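PDB 4UJ7: surface layer protein from Geobacillus stearothermophilus, which probably self-assembles into the crystalline surface layer that coats the bacterial cell, this calcium-binding piece comprising its fifth and sixth domains. Local coordinates for residues Q137-A142 with V150-N155; V82-T87 with V104-P109; G49-T54 with S73-T78. All coordinates share one frame; numbering follows the deposited sequence. Where two conformers were deposited one is given.

Interaction 1 (Q137-A142 with V150-N155); sequences QLKVYA and VGDITN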
ATOM      1  N   GLN A 137       5.821   1.236   5.759  0.50 15.11           N
ATOM      2  CA  GLN A 137       4.734   2.192   5.833  0.50 15.27           C
ATOM      3  C   GLN A 137       3.412   1.464   5.913  0.50 15.01           C
ATOM      4  O   GLN A 137       3.132   0.587   5.088  0.50 15.22           O
ATOM      5  CB  GLN A 137       4.734   3.065   4.587  0.50 16.80           C
ATOM      6  CG  GLN A 137       5.798   4.138   4.602  0.50 18.28           C
ATOM      7  CD  GLN A 137       5.579   5.100   3.467  0.50 19.57           C
ATOM      8  OE1 GLN A 137       5.537   4.702   2.298  0.50 21.66           O
ATOM      9  NE2 GLN A 137       5.387   6.356   3.800  0.50 19.92           N
ATOM     10  N   LEU A 138       2.606   1.831   6.906  1.00 14.56           N
ATOM     11  CA  LEU A 138       1.321   1.164   7.168  1.00 14.39           C
ATOM     12  C   LEU A 138       0.148   2.127   7.155  1.00 14.41           C
ATOM     13  O   LEU A 138       0.265   3.276   7.592  1.00 14.18           O
ATOM     14  CB  LEU A 138       1.352   0.498   8.558  1.00 15.28           C
ATOM     15  CG  LEU A 138       2.472  -0.516   8.797  1.00 14.37           C
ATOM     16  CD1 LEU A 138       2.456  -0.946  10.259  1.00 15.89           C
ATOM     17  CD2 LEU A 138       2.386  -1.730   7.872  1.00 15.15           C
ATOM     18  N   LYS A 139      -0.986   1.650   6.641  1.00 14.95           N
ATOM     19  CA  LYS A 139      -2.264   2.315   6.873  1.00 16.03           C
ATOM     20  C   LYS A 139      -3.246   1.297   7.454  1.00 15.84           C
ATOM     21  O   LYS A 139      -3.073   0.088   7.294  1.00 16.52           O
ATOM     22  CB  LYS A 139      -2.822   2.936   5.584  1.00 17.19           C
ATOM     23  CG  LYS A 139      -2.250   4.318   5.279  1.00 18.24           C
ATOM     24  CD  LYS A 139      -2.839   4.838   3.968  1.00 19.56           C
ATOM     25  CE  LYS A 139      -2.425   6.279   3.725  1.00 19.20           C
ATOM     26  NZ  LYS A 139      -3.059   7.174   4.717  1.00 19.38           N
ATOM     27  N   VAL A 140      -4.250   1.804   8.156  1.00 16.89           N
ATOM     28  CA  VAL A 140      -5.332   0.955   8.640  1.00 17.46           C
ATOM     29  C   VAL A 140      -6.654   1.494   8.095  1.00 17.57           C
ATOM     30  O   VAL A 140      -6.976   2.659   8.310  1.00 17.66           O
ATOM     31  CB  VAL A 140      -5.366   0.856  10.184  1.00 18.13           C
ATOM     32  CG1 VAL A 140      -6.453  -0.117  10.633  1.00 18.93           C
ATOM     33  CG2 VAL A 140      -4.018   0.378  10.727  1.00 18.30           C
ATOM     34  N   TYR A 141      -7.381   0.645   7.360  1.00 17.73           N
ATOM     35  CA  TYR A 141      -8.683   1.012   6.785  1.00 18.99           C
ATOM     36  C   TYR A 141      -9.858   0.386   7.508  1.00 19.33           C
ATOM     37  O   TYR A 141      -9.791  -0.761   7.965  1.00 19.57           O
ATOM     38  CB  TYR A 141      -8.765   0.588   5.318  1.00 19.35           C
ATOM     39  CG  TYR A 141      -7.729   1.226   4.427  1.00 19.71           C
ATOM     40  CD1 TYR A 141      -7.835   2.558   4.054  1.00 20.74           C
ATOM     41  CD2 TYR A 141      -6.638   0.496   3.977  1.00 21.21           C
ATOM     42  CE1 TYR A 141      -6.881   3.153   3.242  1.00 21.01           C
ATOM     43  CE2 TYR A 141      -5.680   1.074   3.171  1.00 21.66           C
ATOM     44  CZ  TYR A 141      -5.810   2.397   2.810  1.00 21.21           C
ATOM     45  OH  TYR A 141      -4.868   2.964   1.988  1.00 23.94           O
ATOM     46  N   ALA A 142     -10.944   1.150   7.576  1.00 18.54           N
ATOM     47  CA  ALA A 142     -12.253   0.606   7.923  1.00 18.37           C
ATOM     48  C   ALA A 142     -12.995   0.155   6.644  1.00 17.98           C
ATOM     49  O   ALA A 142     -13.013   0.868   5.633  1.00 17.80           O
ATOM     50  CB  ALA A 142     -13.058   1.627   8.702  1.00 18.76           C
ATOM     51  N   VAL A 150     -14.381   2.416   3.663  1.00 17.09           N
ATOM     52  CA  VAL A 150     -15.246   3.506   4.128  1.00 17.21           C
ATOM     53  C   VAL A 150     -14.520   4.516   5.018  1.00 18.32           C
ATOM     54  O   VAL A 150     -15.048   5.580   5.297  1.00 19.95           O
ATOM     55  CB  VAL A 150     -16.552   2.991   4.798  1.00 17.58           C
ATOM     56  CG1 VAL A 150     -17.401   2.240   3.781  1.00 17.74           C
ATOM     57  CG2 VAL A 150     -16.235   2.121   6.011  1.00 17.28           C
ATOM     58  N   GLY A 151     -13.299   4.209   5.450  1.00 17.52           N
ATOM     59  CA  GLY A 151     -12.524   5.194   6.208  1.00 18.63           C
ATOM     60  C   GLY A 151     -11.067   4.795   6.316  1.00 18.97           C
ATOM     61  O   GLY A 151     -10.747   3.609   6.297  1.00 21.23           O
ATOM     62  N   ASP A 152     -10.189   5.794   6.400  1.00 20.16           N
ATOM     63  CA  ASP A 152      -8.788   5.585   6.732  1.00 19.54           C
ATOM     64  C   ASP A 152      -8.612   6.002   8.191  1.00 20.25           C
ATOM     65  O   ASP A 152      -8.682   7.182   8.523  1.00 19.86           O
ATOM     66  CB  ASP A 152      -7.903   6.407   5.780  1.00 20.36           C
ATOM     67  CG  ASP A 152      -6.419   6.278   6.076  1.00 21.30           C
ATOM     68  OD1 ASP A 152      -6.060   5.884   7.194  1.00 21.02           O
ATOM     69  OD2 ASP A 152      -5.609   6.610   5.189  1.00 22.68           O
ATOM     70  N   ILE A 153      -8.403   5.015   9.063  1.00 19.09           N
ATOM     71  CA  ILE A 153      -8.378   5.223  10.502  1.00 19.44           C
ATOM     72  C   ILE A 153      -6.967   5.167  11.073  1.00 18.89           C
ATOM     73  O   ILE A 153      -6.779   5.022  12.286  1.00 20.24           O
ATOM     74  CB  ILE A 153      -9.320   4.234  11.273  1.00 20.59           C
ATOM     75  CG1 ILE A 153      -8.894   2.766  11.115  1.00 22.30           C
ATOM     76  CG2 ILE A 153     -10.781   4.446  10.854  1.00 22.70           C
ATOM     77  CD1 ILE A 153      -9.535   1.838  12.135  1.00 22.54           C
ATOM     78  N   THR A 154      -5.972   5.331  10.206  1.00 17.89           N
ATOM     79  CA  THR A 154      -4.561   5.263  10.626  1.00 17.66           C
ATOM     80  C   THR A 154      -4.228   6.198  11.774  1.00 18.78           C
ATOM     81  O   THR A 154      -3.453   5.831  12.659  1.00 18.63           O
ATOM     82  CB  THR A 154      -3.603   5.523   9.442  1.00 17.23           C
ATOM     83  OG1 THR A 154      -4.000   4.706   8.337  1.00 17.35           O
ATOM     84  CG2 THR A 154      -2.167   5.156   9.813  1.00 16.78           C
ATOM     85  N   ASN A 155      -4.806   7.397  11.763  1.00 19.39           N
ATOM     86  CA  ASN A 155      -4.554   8.359  12.819  1.00 21.49           C
ATOM     87  C   ASN A 155      -5.218   7.999  14.156  1.00 20.82           C
ATOM     88  O   ASN A 155      -4.806   8.488  15.208  1.00 22.27           O
ATOM     89  CB  ASN A 155      -4.977   9.755  12.380  1.00 22.53           C
ATOM     90  CG  ASN A 155      -4.374  10.844  13.253  1.00 24.26           C
ATOM     91  OD1 ASN A 155      -3.219  10.756  13.679  1.00 25.13           O
ATOM     92  ND2 ASN A 155      -5.163  11.863  13.538  1.00 26.46           N
TER
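Val150 and Gly151 both face Ala142, a classic beta bulge in the hairpin of strands 135-144 and 149-152 within a bacterial Ig-like (BIG2) domain. Ala142 O takes Val150 N at 2.9 Å and, more weakly, Gly151 N at 3.4 Å, while Val150 CG2 packs beside this carbonyl. Gly151 O returns a bond from Ala142 N and also sits at the edge of the Tyr141 ring, in its plane. Asp152 then crosses Lys139 at about a right angle. A chi1 of 178°, which sets CG opposite the backbone N, swings the Asp152 carboxylate over to Lys139, where Asp152 OD2 offers its syn lone pair to Lys139 NZ at 2.7 Å. A long lysine suits the place because its buried ammonium also reaches Asp181 and Thr182 O on strand 181-188. Asp152 OD1 serves its own segment instead, accepting Thr154 N in an Asx turn. Next, Ile153 N bonds to Val140 O at 2.9 Å, almost along the C=O axis. The branches of this isoleucine are spent on apolar packing: Ile153 CG1 against Val140 CG1 at 3.8 Å, CG2 against Ala142 CB. The Thr154 hydroxyl takes the Val140 N-H that a strand carbonyl might otherwise accept. Thr154 OG1 gives its proton to Asp152 OD1 at 2.6 Å and receives Val140 N at 2.9 Å, in a bond of 165° at the hydrogen.

Interaction 2 (V82-T87 with V104-P109); sequences VAEGST and VVAGGP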
ATOM      1  N   VAL A  82     -14.808  10.125  -6.056  1.00 20.08           N
ATOM      2  CA  VAL A  82     -15.351  11.496  -6.159  1.00 22.57           C
ATOM      3  C   VAL A  82     -16.882  11.527  -6.060  1.00 23.37           C
ATOM      4  O   VAL A  82     -17.430  12.324  -5.295  1.00 25.01           O
ATOM      5  CB  VAL A  82     -14.858  12.197  -7.452  1.00 23.28           C
ATOM      6  CG1 VAL A  82     -15.561  13.539  -7.657  1.00 25.24           C
ATOM      7  CG2 VAL A  82     -13.342  12.388  -7.410  1.00 24.48           C
ATOM      8  N   ALA A  83     -17.554  10.676  -6.829  1.00 23.89           N
ATOM      9  CA  ALA A  83     -19.025  10.559  -6.781  1.00 25.34           C
ATOM     10  C   ALA A  83     -19.495   9.131  -7.038  1.00 25.27           C
ATOM     11  O   ALA A  83     -18.850   8.375  -7.766  1.00 25.04           O
ATOM     12  CB  ALA A  83     -19.668  11.515  -7.780  1.00 25.66           C
ATOM     13  N   GLU A  84     -20.639   8.765  -6.460  1.00 26.02           N
ATOM     14  CA  GLU A  84     -21.183   7.422  -6.656  1.00 27.76           C
ATOM     15  C   GLU A  84     -21.325   7.085  -8.136  1.00 26.95           C
ATOM     16  O   GLU A  84     -21.779   7.907  -8.934  1.00 27.03           O
ATOM     17  CB  GLU A  84     -22.520   7.252  -5.927  1.00 29.20           C
ATOM     18  CG  GLU A  84     -22.411   7.409  -4.420  1.00 33.14           C
ATOM     19  CD  GLU A  84     -23.750   7.261  -3.719  1.00 36.88           C
ATOM     20  OE1 GLU A  84     -24.510   6.339  -4.083  1.00 39.41           O
ATOM     21  OE2 GLU A  84     -24.037   8.070  -2.809  1.00 38.78           O
ATOM     22  N   GLY A  85     -20.917   5.875  -8.493  1.00 26.85           N
ATOM     23  CA  GLY A  85     -20.923   5.413  -9.871  1.00 25.60           C
ATOM     24  C   GLY A  85     -19.872   4.349 -10.107  1.00 25.10           C
ATOM     25  O   GLY A  85     -19.111   4.009  -9.201  1.00 24.63           O
ATOM     26  N   SER A  86     -19.855   3.817 -11.322  1.00 25.07           N
ATOM     27  CA  SER A  86     -18.858   2.850 -11.741  1.00 26.44           C
ATOM     28  C   SER A  86     -18.061   3.379 -12.917  1.00 26.52           C
ATOM     29  O   SER A  86     -18.587   4.124 -13.753  1.00 26.61           O
ATOM     30  CB  SER A  86     -19.524   1.528 -12.122  1.00 29.56           C
ATOM     31  OG  SER A  86     -20.112   0.931 -10.984  1.00 33.00           O
ATOM     32  N   THR A  87     -16.785   2.999 -12.979  1.00 23.80           N
ATOM     33  CA  THR A  87     -15.927   3.346 -14.108  1.00 24.02           C
ATOM     34  C   THR A  87     -14.748   2.376 -14.206  1.00 22.83           C
ATOM     35  O   THR A  87     -14.795   1.292 -13.633  1.00 22.10           O
ATOM     36  CB  THR A  87     -15.476   4.837 -14.085  1.00 24.08           C
ATOM     37  OG1 THR A  87     -14.881   5.173 -15.343  1.00 25.28           O
ATOM     38  CG2 THR A  87     -14.496   5.126 -12.946  1.00 23.60           C
ATOM     39  N   VAL A 104     -17.572   3.248  -6.934  1.00 20.74           N
ATOM     40  CA  VAL A 104     -17.652   4.246  -5.874  1.00 20.42           C
ATOM     41  C   VAL A 104     -19.051   4.176  -5.293  1.00 21.62           C
ATOM     42  O   VAL A 104     -20.031   4.291  -6.021  1.00 22.67           O
ATOM     43  CB  VAL A 104     -17.351   5.677  -6.383  1.00 20.06           C
ATOM     44  CG1 VAL A 104     -17.356   6.663  -5.223  1.00 20.10           C
ATOM     45  CG2 VAL A 104     -16.003   5.731  -7.093  1.00 19.65           C
ATOM     46  N   VAL A 105     -19.128   3.949  -3.990  1.00 22.01           N
ATOM     47  CA  VAL A 105     -20.409   3.696  -3.321  1.00 22.78           C
ATOM     48  C   VAL A 105     -20.668   4.714  -2.212  1.00 23.15           C
ATOM     49  O   VAL A 105     -19.792   5.505  -1.857  1.00 22.53           O
ATOM     50  CB  VAL A 105     -20.466   2.263  -2.742  1.00 23.29           C
ATOM     51  CG1 VAL A 105     -20.276   1.229  -3.844  1.00 24.53           C
ATOM     52  CG2 VAL A 105     -19.429   2.075  -1.635  1.00 24.35           C
ATOM     53  N   ALA A 106     -21.882   4.699  -1.668  1.00 23.52           N
ATOM     54  CA  ALA A 106     -22.202   5.506  -0.513  1.00 23.63           C
ATOM     55  C   ALA A 106     -21.392   5.035   0.688  1.00 23.72           C
ATOM     56  O   ALA A 106     -20.828   5.849   1.429  1.00 23.70           O
ATOM     57  CB  ALA A 106     -23.700   5.429  -0.210  1.00 26.09           C
ATOM     58  N   GLY A 107     -21.320   3.718   0.856  1.00 23.48           N
ATOM     59  CA  GLY A 107     -20.591   3.115   1.969  1.00 23.30           C
ATOM     60  C   GLY A 107     -21.473   2.786   3.157  1.00 25.03           C
ATOM     61  O   GLY A 107     -22.185   3.653   3.675  1.00 24.84           O
ATOM     62  N   GLY A 108     -21.422   1.527   3.585  1.00 23.47           N
ATOM     63  CA  GLY A 108     -22.161   1.079   4.763  1.00 24.43           C
ATOM     64  C   GLY A 108     -21.368   1.199   6.051  1.00 24.38           C
ATOM     65  O   GLY A 108     -20.246   1.697   6.043  1.00 23.29           O
ATOM     66  N   PRO A 109     -21.938   0.726   7.177  1.00 24.71           N
ATOM     67  CA  PRO A 109     -21.230   0.784   8.455  1.00 24.95           C
ATOM     68  C   PRO A 109     -20.001  -0.132   8.457  1.00 23.05           C
ATOM     69  O   PRO A 109     -19.935  -1.076   7.666  1.00 24.30           O
ATOM     70  CB  PRO A 109     -22.274   0.275   9.454  1.00 25.62           C
ATOM     71  CG  PRO A 109     -23.583   0.480   8.776  1.00 25.71           C
ATOM     72  CD  PRO A 109     -23.298   0.179   7.336  1.00 25.58           C
TER
HETATM   73  O   HOH W   1     -23.932   3.199  -3.182  1.00 43.00           O
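Gly85 and Val104 form an antiparallel hydrogen-bonded pair at the open end of the hairpin of strands 85-93 and 96-105, where the sheet of this Ig-like domain gives way to the connection into the next one. Both bonds of the pair are straight: Val104 N reaches Gly85 O at 2.8 Å, and Gly85 N reaches Val104 O at 3.1 Å. Glycine fits because, at its backbone angles, a CB would be jammed against the carbonyl oxygen of Glu84.

Val104 gives the contact its bulk, its methyls lying against a backbone carbonyl. A chi1 of -176° sets Val104 CG1 anti to the backbone N and lays that methyl against Ala83 O, 3.4 Å away; CG2 looks past the same oxygen at a greater distance. A beta-branched residue thus covers the Ala83 carbonyl while touching Thr60 of a neighbouring loop. Trimming this valine to an alanine would probably open a gap beside the carbonyl of Ala83, where CG1 now lies, and weaken the packing on Thr60.

Glu84 lies along the outgoing chain. CG is anti to its own carbonyl carbon (chi1 -62°), and the chain runs on extended (chi2 179°), so that Glu84 CG passes over the Val105-Ala106 peptide, 3.9 Å from Val105 C. Such a long, charged side chain suits this exposed edge of the domain; OE2 comes beside Ala106 CB and forms a long, weak ion pair with Lys29. A water bridges the rest, accepting from Ala106 N at 3.0 Å and donating weakly to Glu84 OE1 at 3.3 Å.

Interaction 3 (G49-T54 with S73-T78); sequences GNVNVT and SEYTVT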
ATOM      1  N   GLY A  49       9.767   0.034 -17.077  1.00 14.48           N
ATOM      2  CA  GLY A  49       9.073   0.765 -18.131  1.00 14.28           C
ATOM      3  C   GLY A  49       8.189   1.823 -17.502  1.00 14.47           C
ATOM      4  O   GLY A  49       7.972   1.803 -16.292  1.00 15.04           O
ATOM      5  N   ASN A  50       7.695   2.745 -18.324  1.00 13.83           N
ATOM      6  CA  ASN A  50       6.855   3.840 -17.827  1.00 13.97           C
ATOM      7  C   ASN A  50       5.393   3.507 -17.999  1.00 13.66           C
ATOM      8  O   ASN A  50       5.045   2.671 -18.860  1.00 14.76           O
ATOM      9  CB  ASN A  50       7.193   5.141 -18.556  1.00 13.93           C
ATOM     10  CG  ASN A  50       8.688   5.404 -18.593  1.00 13.70           C
ATOM     11  OD1 ASN A  50       9.386   5.237 -17.584  1.00 15.35           O
ATOM     12  ND2 ASN A  50       9.199   5.764 -19.765  1.00 14.43           N
ATOM     13  N   VAL A  51       4.533   4.133 -17.187  1.00 12.90           N
ATOM     14  CA  VAL A  51       3.094   3.855 -17.227  0.50 13.08           C
ATOM     15  C   VAL A  51       2.239   5.118 -17.196  1.00 13.21           C
ATOM     16  O   VAL A  51       2.581   6.120 -16.541  1.00 13.23           O
ATOM     17  CB  VAL A  51       2.608   2.913 -16.083  0.50 13.02           C
ATOM     18  CG1 VAL A  51       3.249   1.535 -16.181  0.50 12.59           C
ATOM     19  CG2 VAL A  51       2.829   3.524 -14.704  0.50 13.09           C
ATOM     20  N   ASN A  52       1.120   5.057 -17.913  1.00 13.35           N
ATOM     21  CA  ASN A  52       0.040   6.021 -17.805  1.00 14.77           C
ATOM     22  C   ASN A  52      -1.143   5.417 -17.117  1.00 15.48           C
ATOM     23  O   ASN A  52      -1.454   4.234 -17.313  1.00 16.51           O
ATOM     24  CB  ASN A  52      -0.411   6.459 -19.183  1.00 16.40           C
ATOM     25  CG  ASN A  52       0.534   7.419 -19.784  1.00 16.99           C
ATOM     26  OD1 ASN A  52       0.553   8.617 -19.395  1.00 18.76           O
ATOM     27  ND2 ASN A  52       1.364   6.924 -20.695  1.00 18.70           N
ATOM     28  N   VAL A  53      -1.798   6.213 -16.292  1.00 15.08           N
ATOM     29  CA  VAL A  53      -3.043   5.833 -15.639  1.00 15.94           C
ATOM     30  C   VAL A  53      -4.080   6.903 -15.932  1.00 16.13           C
ATOM     31  O   VAL A  53      -3.811   8.112 -15.790  1.00 17.51           O
ATOM     32  CB  VAL A  53      -2.917   5.607 -14.099  1.00 17.04           C
ATOM     33  CG1 VAL A  53      -1.995   4.427 -13.823  1.00 19.01           C
ATOM     34  CG2 VAL A  53      -2.461   6.879 -13.373  1.00 16.95           C
ATOM     35  N   THR A  54      -5.251   6.447 -16.350  1.00 16.93           N
ATOM     36  CA  THR A  54      -6.358   7.333 -16.690  0.50 17.32           C
ATOM     37  C   THR A  54      -7.670   6.743 -16.206  1.00 17.99           C
ATOM     38  O   THR A  54      -7.907   5.532 -16.310  1.00 19.09           O
ATOM     39  CB  THR A  54      -6.489   7.565 -18.215  0.50 17.95           C
ATOM     40  OG1 THR A  54      -6.589   6.310 -18.896  0.50 18.21           O
ATOM     41  CG2 THR A  54      -5.320   8.369 -18.766  0.50 18.40           C
ATOM     42  N   SER A  73       9.917  -0.685 -12.187  1.00 15.57           N
ATOM     43  CA  SER A  73       9.150  -1.857 -12.589  1.00 16.27           C
ATOM     44  C   SER A  73       7.921  -2.058 -11.708  1.00 17.09           C
ATOM     45  O   SER A  73       7.068  -2.872 -12.039  1.00 19.51           O
ATOM     46  CB  SER A  73      10.024  -3.124 -12.589  1.00 17.27           C
ATOM     47  OG  SER A  73      10.625  -3.328 -11.313  1.00 19.09           O
ATOM     48  N   GLU A  74       7.832  -1.329 -10.592  1.00 16.34           N
ATOM     49  CA  GLU A  74       6.715  -1.409  -9.640  1.00 17.29           C
ATOM     50  C   GLU A  74       6.206   0.003  -9.349  1.00 15.47           C
ATOM     51  O   GLU A  74       7.013   0.921  -9.131  1.00 15.91           O
ATOM     52  CB  GLU A  74       7.202  -2.005  -8.312  1.00 20.89           C
ATOM     53  CG  GLU A  74       7.557  -3.490  -8.359  1.00 26.97           C
ATOM     54  CD  GLU A  74       8.338  -3.977  -7.148  1.00 30.63           C
ATOM     55  OE1 GLU A  74       9.458  -3.470  -6.892  1.00 34.75           O
ATOM     56  OE2 GLU A  74       7.843  -4.898  -6.463  1.00 35.95           O
ATOM     57  N   TYR A  75       4.879   0.157  -9.323  1.00 13.50           N
ATOM     58  CA  TYR A  75       4.231   1.438  -9.016  1.00 12.85           C
ATOM     59  C   TYR A  75       3.010   1.226  -8.138  1.00 12.55           C
ATOM     60  O   TYR A  75       2.353   0.168  -8.186  1.00 13.43           O
ATOM     61  CB  TYR A  75       3.735   2.109 -10.299  1.00 12.51           C
ATOM     62  CG  TYR A  75       4.825   2.436 -11.291  1.00 12.17           C
ATOM     63  CD1 TYR A  75       5.567   3.621 -11.186  1.00 12.70           C
ATOM     64  CD2 TYR A  75       5.106   1.558 -12.363  1.00 12.24           C
ATOM     65  CE1 TYR A  75       6.579   3.909 -12.096  1.00 12.58           C
ATOM     66  CE2 TYR A  75       6.130   1.841 -13.270  1.00 12.64           C
ATOM     67  CZ  TYR A  75       6.841   3.031 -13.145  1.00 12.73           C
ATOM     68  OH  TYR A  75       7.831   3.312 -14.042  1.00 12.91           O
ATOM     69  N   THR A  76       2.671   2.245  -7.354  1.00 11.81           N
ATOM     70  CA  THR A  76       1.425   2.279  -6.613  1.00 11.92           C
ATOM     71  C   THR A  76       0.444   3.212  -7.292  1.00 11.74           C
ATOM     72  O   THR A  76       0.802   4.364  -7.595  1.00 12.64           O
ATOM     73  CB  THR A  76       1.657   2.727  -5.166  1.00 12.62           C
ATOM     74  OG1 THR A  76       2.436   1.723  -4.509  1.00 14.28           O
ATOM     75  CG2 THR A  76       0.336   2.867  -4.430  1.00 13.21           C
ATOM     76  N   VAL A  77      -0.747   2.718  -7.564  1.00 11.11           N
ATOM     77  CA  VAL A  77      -1.829   3.519  -8.167  1.00 12.06           C
ATOM     78  C   VAL A  77      -2.796   3.915  -7.059  1.00 12.31           C
ATOM     79  O   VAL A  77      -3.209   3.080  -6.237  1.00 13.06           O
ATOM     80  CB  VAL A  77      -2.568   2.730  -9.273  1.00 11.93           C
ATOM     81  CG1 VAL A  77      -3.762   3.519  -9.796  1.00 12.10           C
ATOM     82  CG2 VAL A  77      -1.618   2.343 -10.396  1.00 12.20           C
ATOM     83  N   THR A  78      -3.163   5.197  -7.021  1.00 12.66           N
ATOM     84  CA  THR A  78      -4.141   5.711  -6.047  1.00 13.90           C
ATOM     85  C   THR A  78      -5.417   6.121  -6.748  1.00 14.44           C
ATOM     86  O   THR A  78      -5.371   6.858  -7.734  1.00 15.12           O
ATOM     87  CB  THR A  78      -3.565   6.919  -5.278  1.00 14.39           C
ATOM     88  OG1 THR A  78      -2.448   6.467  -4.516  1.00 15.24           O
ATOM     89  CG2 THR A  78      -4.615   7.526  -4.336  1.00 15.41           C
TER
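Tyr75 reaches across an Ig-like beta sandwich to the backbone of Gly49, and its ring is the main tie between the two segments. Strand 74-81 belongs to one sheet and strand 52-55 to the other, so the contact is made face to face, through side chains that project from each sheet into the interior, and no backbone hydrogen bond joins the two segments.

The ring stands nearly on end. Its first torsion (chi1 -61°) turns CG away from the carbonyl carbon and lifts the ring off its strand until Tyr75 OH meets Gly49 O at 2.7 Å; that oxygen lies at the ring edge, close to its plane, while the hydroxyl approaches the carbonyl tilted 24° from the carbonyl plane. OH donates this bond and also accepts from Gln72 N, three residues back in its own chain, an arrangement that resembles the tyrosine corner of Greek-key sandwiches. Two bonds of opposite sense fix the phenol, and only tyrosine pairs such a hydroxyl with a broad apolar ring.

Val51 covers one face of that ring. In the conformer described, Val51 CG2 stands over the face in a CH-pi contact, 4.0 Å from the centroid of the Tyr75 ring and 17° off the normal, displaced toward Tyr75 CD2, which it meets at 3.8 Å. A branched, apolar valine suits the place, offering the ring a methyl without bringing a polar group that needs a partner. The two residues point in from opposing sheets and overlap side by side.

Two residues further along each segment, Val53 and Val77 overlap likewise. Their compact branched side chains fill the space between the sheets together with Val65, Ile91 and Phe35, and they touch through one methyl each, Val53 CG1 and Val77 CG2, 4.0 Å apart.

How the interactions relate
Interactions 2 and 3 belong to one Ig-like domain and interaction 1 to the next. Strand 74-81 of interaction 3 leads directly into strand 85-93 of interaction 2, though their centres lie about 24 Å apart: one spans the space between the two sheets, the other pairs the open end of a hairpin. Interaction 2 also touches interaction 1, for Val150 CG1 packs on Gly108 O at 3.7 Å and on Gly107 CA at 3.8 Å, joining the interdomain connection to the second domain. Interactions 1 and 3 stay about 8 Å apart at their nearest atoms. Of the three, only interaction 1 approaches calcium: the Leu138 side chain is about 10 Å from a bound ion.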